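PDB 1E9R: conjugal transfer protein TRWB from Escherichia coli, which probably acts as a hexameric, DNA-binding P-loop NTPase of the inner membrane that couples DNA processing to its transfer during bacterial conjugation. Local coordinates for residues 278-290 with 307-321. Sequence-based numbering, arbitrary orientation.
Sequences KRRLWLFIDELAS and AGLRVVAGLQSTSQL
E287 reaches L315 and Q316 with its carboxylate, both oxygens of which are occupied. E287 OE1 accepts Q316 N at 2.8 Å through its syn lone pair, while E287 OE2 is met by A289 N on the anti side. Placing CG opposite the backbone N (chi1 171°) and bending at chi2 brings the carboxylate back to L315 and Q316, where strand 309-315 ends; just before them, G314 O takes L288 N. Upstream, L281, L283 and I285 each donate N-H to one residue of the neighbouring strand and accept at O from the residue two further on (G308 and R310, R310 and V312, V312 and G314), the pattern of parallel strands; the axes of 281-285 and 309-315 diverge by 17°. The two are neighbouring central strands of the P-loop NTPase sheet, joined by a beta-alpha-beta crossover through helix 297-303, and Q316 touches K66 of the probable Walker A loop. G308 O has two donors: L281 N makes a straight bond at 2.8 Å, R310 NH1 a more bent one (137°) from above the carbonyl plane. R310 CB lies 3.7 Å from the W282 six-membered ring centroid, a CH-pi contact. R280 CD lies over one face of the R310 guanidinium, toward its rim; R310 NE forms a salt bridge with E52, and W282 NE1 donates to D82.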
loop_
_atom_site.group_PDB
_atom_site.type_symbol
_atom_site.label_atom_id
_atom_site.label_comp_id
_atom_site.label_asym_id
_atom_site.label_seq_id
_atom_site.Cartn_x
_atom_site.Cartn_y
_atom_site.Cartn_z
ATOM N N LYS B 278 -46.430 -2.808 -12.924
ATOM C CA LYS B 278 -47.031 -2.257 -11.707
ATOM C C LYS B 278 -46.456 -2.785 -10.390
ATOM O O LYS B 278 -46.833 -2.315 -9.313
ATOM C CB LYS B 278 -48.547 -2.495 -11.712
ATOM C CG LYS B 278 -49.270 -2.126 -13.009
ATOM C CD LYS B 278 -50.709 -1.684 -12.738
ATOM C CE LYS B 278 -51.408 -2.571 -11.710
ATOM N NZ LYS B 278 -52.741 -2.032 -11.311
ATOM N N ARG B 279 -45.547 -3.753 -10.472
ATOM C CA ARG B 279 -44.949 -4.341 -9.276
ATOM C C ARG B 279 -44.034 -3.390 -8.503
ATOM O O ARG B 279 -43.169 -2.731 -9.082
ATOM C CB ARG B 279 -44.159 -5.591 -9.653
ATOM C CG ARG B 279 -43.643 -6.365 -8.460
ATOM C CD ARG B 279 -42.573 -7.385 -8.850
ATOM N NE ARG B 279 -43.069 -8.503 -9.651
ATOM C CZ ARG B 279 -42.785 -8.695 -10.939
ATOM N NH1 ARG B 279 -42.004 -7.844 -11.593
ATOM N NH2 ARG B 279 -43.276 -9.749 -11.574
ATOM N N ARG B 280 -44.241 -3.323 -7.190
ATOM C CA ARG B 280 -43.425 -2.489 -6.305
ATOM C C ARG B 280 -42.995 -3.344 -5.112
ATOM O O ARG B 280 -43.835 -3.747 -4.296
ATOM C CB ARG B 280 -44.207 -1.283 -5.779
ATOM C CG ARG B 280 -44.528 -0.202 -6.789
ATOM C CD ARG B 280 -44.664 1.123 -6.053
ATOM N NE ARG B 280 -46.026 1.649 -5.921
ATOM C CZ ARG B 280 -47.098 0.958 -5.534
ATOM N NH1 ARG B 280 -47.020 -0.334 -5.262
ATOM N NH2 ARG B 280 -48.273 1.565 -5.445
ATOM N N LEU B 281 -41.694 -3.618 -5.014
ATOM C CA LEU B 281 -41.166 -4.433 -3.924
ATOM C C LEU B 281 -40.018 -3.743 -3.187
ATOM O O LEU B 281 -39.001 -3.390 -3.787
ATOM C CB LEU B 281 -40.678 -5.777 -4.470
ATOM C CG LEU B 281 -40.578 -7.011 -3.550
ATOM C CD1 LEU B 281 -39.233 -7.685 -3.778
ATOM C CD2 LEU B 281 -40.719 -6.637 -2.088
ATOM N N TRP B 282 -40.180 -3.562 -1.881
ATOM C CA TRP B 282 -39.151 -2.918 -1.075
ATOM C C TRP B 282 -38.234 -3.930 -0.400
ATOM O O TRP B 282 -38.647 -5.043 -0.078
ATOM C CB TRP B 282 -39.773 -2.031 0.018
ATOM C CG TRP B 282 -40.532 -0.861 -0.505
ATOM C CD1 TRP B 282 -41.799 -0.864 -1.009
ATOM C CD2 TRP B 282 -40.058 0.493 -0.619
ATOM N NE1 TRP B 282 -42.145 0.398 -1.429
ATOM C CE2 TRP B 282 -41.095 1.249 -1.203
ATOM C CE3 TRP B 282 -38.855 1.133 -0.285
ATOM C CZ2 TRP B 282 -40.970 2.618 -1.463
ATOM C CZ3 TRP B 282 -38.731 2.496 -0.544
ATOM C CH2 TRP B 282 -39.784 3.222 -1.128
ATOM N N LEU B 283 -36.984 -3.525 -0.198
ATOM C CA LEU B 283 -35.999 -4.345 0.483
ATOM C C LEU B 283 -35.379 -3.422 1.517
ATOM O O LEU B 283 -34.660 -2.487 1.175
ATOM C CB LEU B 283 -34.909 -4.833 -0.476
ATOM C CG LEU B 283 -34.180 -6.144 -0.121
ATOM C CD1 LEU B 283 -32.757 -6.085 -0.678
ATOM C CD2 LEU B 283 -34.154 -6.377 1.387
ATOM N N PHE B 284 -35.676 -3.674 2.784
ATOM C CA PHE B 284 -35.141 -2.868 3.868
ATOM C C PHE B 284 -34.004 -3.597 4.546
ATOM O O PHE B 284 -34.209 -4.688 5.080
ATOM C CB PHE B 284 -36.239 -2.573 4.891
ATOM C CG PHE B 284 -37.192 -1.511 4.453
ATOM C CD1 PHE B 284 -38.249 -1.817 3.603
ATOM C CD2 PHE B 284 -37.006 -0.186 4.855
ATOM C CE1 PHE B 284 -39.109 -0.820 3.152
ATOM C CE2 PHE B 284 -37.857 0.824 4.415
ATOM C CZ PHE B 284 -38.913 0.508 3.561
ATOM N N ILE B 285 -32.813 -3.000 4.518
ATOM C CA ILE B 285 -31.629 -3.580 5.156
ATOM C C ILE B 285 -31.215 -2.665 6.294
ATOM O O ILE B 285 -30.704 -1.578 6.055
ATOM C CB ILE B 285 -30.458 -3.681 4.175
ATOM C CG1 ILE B 285 -30.881 -4.493 2.951
ATOM C CG2 ILE B 285 -29.255 -4.310 4.862
ATOM C CD1 ILE B 285 -29.808 -4.614 1.898
ATOM N N ASP B 286 -31.428 -3.105 7.532
ATOM C CA ASP B 286 -31.097 -2.287 8.708
ATOM C C ASP B 286 -29.663 -1.770 8.738
ATOM O O ASP B 286 -29.425 -0.608 9.042
ATOM C CB ASP B 286 -31.359 -3.073 9.990
ATOM C CG ASP B 286 -30.461 -4.283 10.120
ATOM O OD1 ASP B 286 -30.396 -5.095 9.163
ATOM O OD2 ASP B 286 -29.819 -4.419 11.184
ATOM N N GLU B 287 -28.715 -2.653 8.441
ATOM C CA GLU B 287 -27.299 -2.309 8.418
ATOM C C GLU B 287 -26.657 -3.104 7.295
ATOM O O GLU B 287 -26.553 -4.323 7.359
ATOM C CB GLU B 287 -26.639 -2.654 9.755
ATOM C CG GLU B 287 -25.126 -2.518 9.745
ATOM C CD GLU B 287 -24.658 -1.177 9.205
ATOM O OE1 GLU B 287 -25.039 -0.132 9.777
ATOM O OE2 GLU B 287 -23.906 -1.166 8.207
ATOM N N LEU B 288 -26.237 -2.392 6.263
ATOM C CA LEU B 288 -25.627 -2.993 5.083
ATOM C C LEU B 288 -24.295 -3.716 5.356
ATOM O O LEU B 288 -24.037 -4.790 4.791
ATOM C CB LEU B 288 -25.445 -1.902 4.028
ATOM C CG LEU B 288 -25.056 -2.260 2.602
ATOM C CD1 LEU B 288 -26.013 -3.253 2.024
ATOM C CD2 LEU B 288 -25.068 -0.995 1.779
ATOM N N ALA B 289 -23.471 -3.143 6.235
ATOM C CA ALA B 289 -22.167 -3.716 6.568
ATOM C C ALA B 289 -22.171 -4.872 7.589
ATOM O O ALA B 289 -21.113 -5.392 7.932
ATOM C CB ALA B 289 -21.225 -2.607 7.039
ATOM N N SER B 290 -23.348 -5.270 8.067
ATOM C CA SER B 290 -23.468 -6.375 9.020
ATOM C C SER B 290 -23.663 -7.688 8.297
ATOM O O SER B 290 -23.472 -8.759 8.876
ATOM C CB SER B 290 -24.643 -6.171 9.969
ATOM O OG SER B 290 -24.287 -5.259 10.986
ATOM N N ALA B 307 -38.182 -4.751 -12.277
ATOM C CA ALA B 307 -38.872 -5.609 -11.323
ATOM C C ALA B 307 -39.553 -4.769 -10.258
ATOM O O ALA B 307 -40.366 -5.279 -9.499
ATOM C CB ALA B 307 -37.899 -6.574 -10.672
ATOM N N GLY B 308 -39.223 -3.481 -10.201
ATOM C CA GLY B 308 -39.841 -2.601 -9.224
ATOM C C GLY B 308 -39.191 -2.699 -7.865
ATOM O O GLY B 308 -39.843 -2.499 -6.844
ATOM N N LEU B 309 -37.896 -2.999 -7.862
ATOM C CA LEU B 309 -37.127 -3.137 -6.628
ATOM C C LEU B 309 -36.726 -1.777 -6.091
ATOM O O LEU B 309 -36.170 -0.942 -6.818
ATOM C CB LEU B 309 -35.867 -3.969 -6.881
ATOM C CG LEU B 309 -35.150 -4.699 -5.736
ATOM C CD1 LEU B 309 -33.709 -4.215 -5.667
ATOM C CD2 LEU B 309 -35.878 -4.499 -4.413
ATOM N N ARG B 310 -37.023 -1.572 -4.811
ATOM C CA ARG B 310 -36.724 -0.334 -4.111
ATOM C C ARG B 310 -35.982 -0.731 -2.853
ATOM O O ARG B 310 -36.564 -1.346 -1.958
ATOM C CB ARG B 310 -38.016 0.389 -3.736
ATOM C CG ARG B 310 -38.857 0.780 -4.933
ATOM C CD ARG B 310 -40.328 0.844 -4.565
ATOM N NE ARG B 310 -41.084 1.722 -5.456
ATOM C CZ ARG B 310 -41.279 1.506 -6.752
ATOM N NH1 ARG B 310 -40.782 0.420 -7.338
ATOM N NH2 ARG B 310 -41.986 2.384 -7.459
ATOM N N VAL B 311 -34.698 -0.383 -2.784
ATOM C CA VAL B 311 -33.886 -0.728 -1.620
ATOM C C VAL B 311 -33.593 0.454 -0.699
ATOM O O VAL B 311 -33.284 1.555 -1.156
ATOM C CB VAL B 311 -32.535 -1.359 -2.047
ATOM C CG1 VAL B 311 -31.747 -1.812 -0.810
ATOM C CG2 VAL B 311 -32.792 -2.525 -3.001
ATOM N N VAL B 312 -33.707 0.214 0.602
ATOM C CA VAL B 312 -33.424 1.229 1.609
ATOM C C VAL B 312 -32.461 0.538 2.549
ATOM O O VAL B 312 -32.801 -0.473 3.161
ATOM C CB VAL B 312 -34.688 1.641 2.386
ATOM C CG1 VAL B 312 -34.335 2.666 3.447
ATOM C CG2 VAL B 312 -35.727 2.205 1.426
ATOM N N ALA B 313 -31.251 1.073 2.648
ATOM C CA ALA B 313 -30.239 0.459 3.494
ATOM C C ALA B 313 -29.638 1.430 4.484
ATOM O O ALA B 313 -29.333 2.569 4.148
ATOM C CB ALA B 313 -29.129 -0.152 2.621
ATOM N N GLY B 314 -29.484 0.973 5.718
ATOM C CA GLY B 314 -28.879 1.804 6.739
ATOM C C GLY B 314 -27.393 1.499 6.713
ATOM O O GLY B 314 -27.000 0.386 6.342
ATOM N N LEU B 315 -26.566 2.471 7.095
ATOM C CA LEU B 315 -25.115 2.287 7.109
ATOM C C LEU B 315 -24.533 3.119 8.229
ATOM O O LEU B 315 -24.497 4.337 8.117
ATOM C CB LEU B 315 -24.500 2.748 5.783
ATOM C CG LEU B 315 -22.981 2.581 5.648
ATOM C CD1 LEU B 315 -22.648 1.095 5.638
ATOM C CD2 LEU B 315 -22.481 3.247 4.369
ATOM N N GLN B 316 -24.075 2.478 9.303
ATOM C CA GLN B 316 -23.514 3.237 10.411
ATOM C C GLN B 316 -22.047 3.611 10.200
ATOM O O GLN B 316 -21.610 4.667 10.652
ATOM C CB GLN B 316 -23.659 2.480 11.730
ATOM C CG GLN B 316 -22.627 1.401 11.932
ATOM C CD GLN B 316 -22.478 1.002 13.391
ATOM O OE1 GLN B 316 -23.472 0.732 14.075
ATOM N NE2 GLN B 316 -21.231 0.956 13.876
ATOM N N SER B 317 -21.288 2.753 9.518
ATOM C CA SER B 317 -19.870 3.029 9.269
ATOM C C SER B 317 -19.474 2.757 7.827
ATOM O O SER B 317 -19.562 1.628 7.355
ATOM C CB SER B 317 -18.984 2.187 10.193
ATOM O OG SER B 317 -17.609 2.422 9.927
ATOM N N THR B 318 -19.034 3.797 7.131
ATOM C CA THR B 318 -18.624 3.646 5.745
ATOM C C THR B 318 -17.309 2.848 5.733
ATOM O O THR B 318 -16.959 2.150 4.769
ATOM C CB THR B 318 -18.433 5.037 5.085
ATOM O OG1 THR B 318 -17.967 4.869 3.738
ATOM C CG2 THR B 318 -17.435 5.883 5.878
ATOM N N SER B 319 -16.605 2.949 6.850
ATOM C CA SER B 319 -15.338 2.272 7.048
ATOM C C SER B 319 -15.556 0.763 7.154
ATOM O O SER B 319 -14.777 -0.036 6.623
ATOM C CB SER B 319 -14.698 2.808 8.325
ATOM O OG SER B 319 -13.566 2.044 8.676
ATOM N N GLN B 320 -16.630 0.385 7.838
ATOM C CA GLN B 320 -16.963 -1.017 8.031
ATOM C C GLN B 320 -17.338 -1.646 6.712
ATOM O O GLN B 320 -17.037 -2.813 6.477
ATOM C CB GLN B 320 -18.125 -1.165 8.999
ATOM C CG GLN B 320 -18.304 -2.572 9.504
ATOM C CD GLN B 320 -19.550 -2.723 10.371
ATOM O OE1 GLN B 320 -20.119 -1.730 10.870
ATOM N NE2 GLN B 320 -19.980 -3.972 10.566
ATOM N N LEU B 321 -18.000 -0.873 5.853
ATOM C CA LEU B 321 -18.407 -1.361 4.536
ATOM C C LEU B 321 -17.172 -1.616 3.665
ATOM O O LEU B 321 -17.145 -2.550 2.852
ATOM C CB LEU B 321 -19.305 -0.336 3.854
ATOM C CG LEU B 321 -19.954 -0.834 2.565
ATOM C CD1 LEU B 321 -20.916 -1.979 2.895
ATOM C CD2 LEU B 321 -20.672 0.330 1.867
#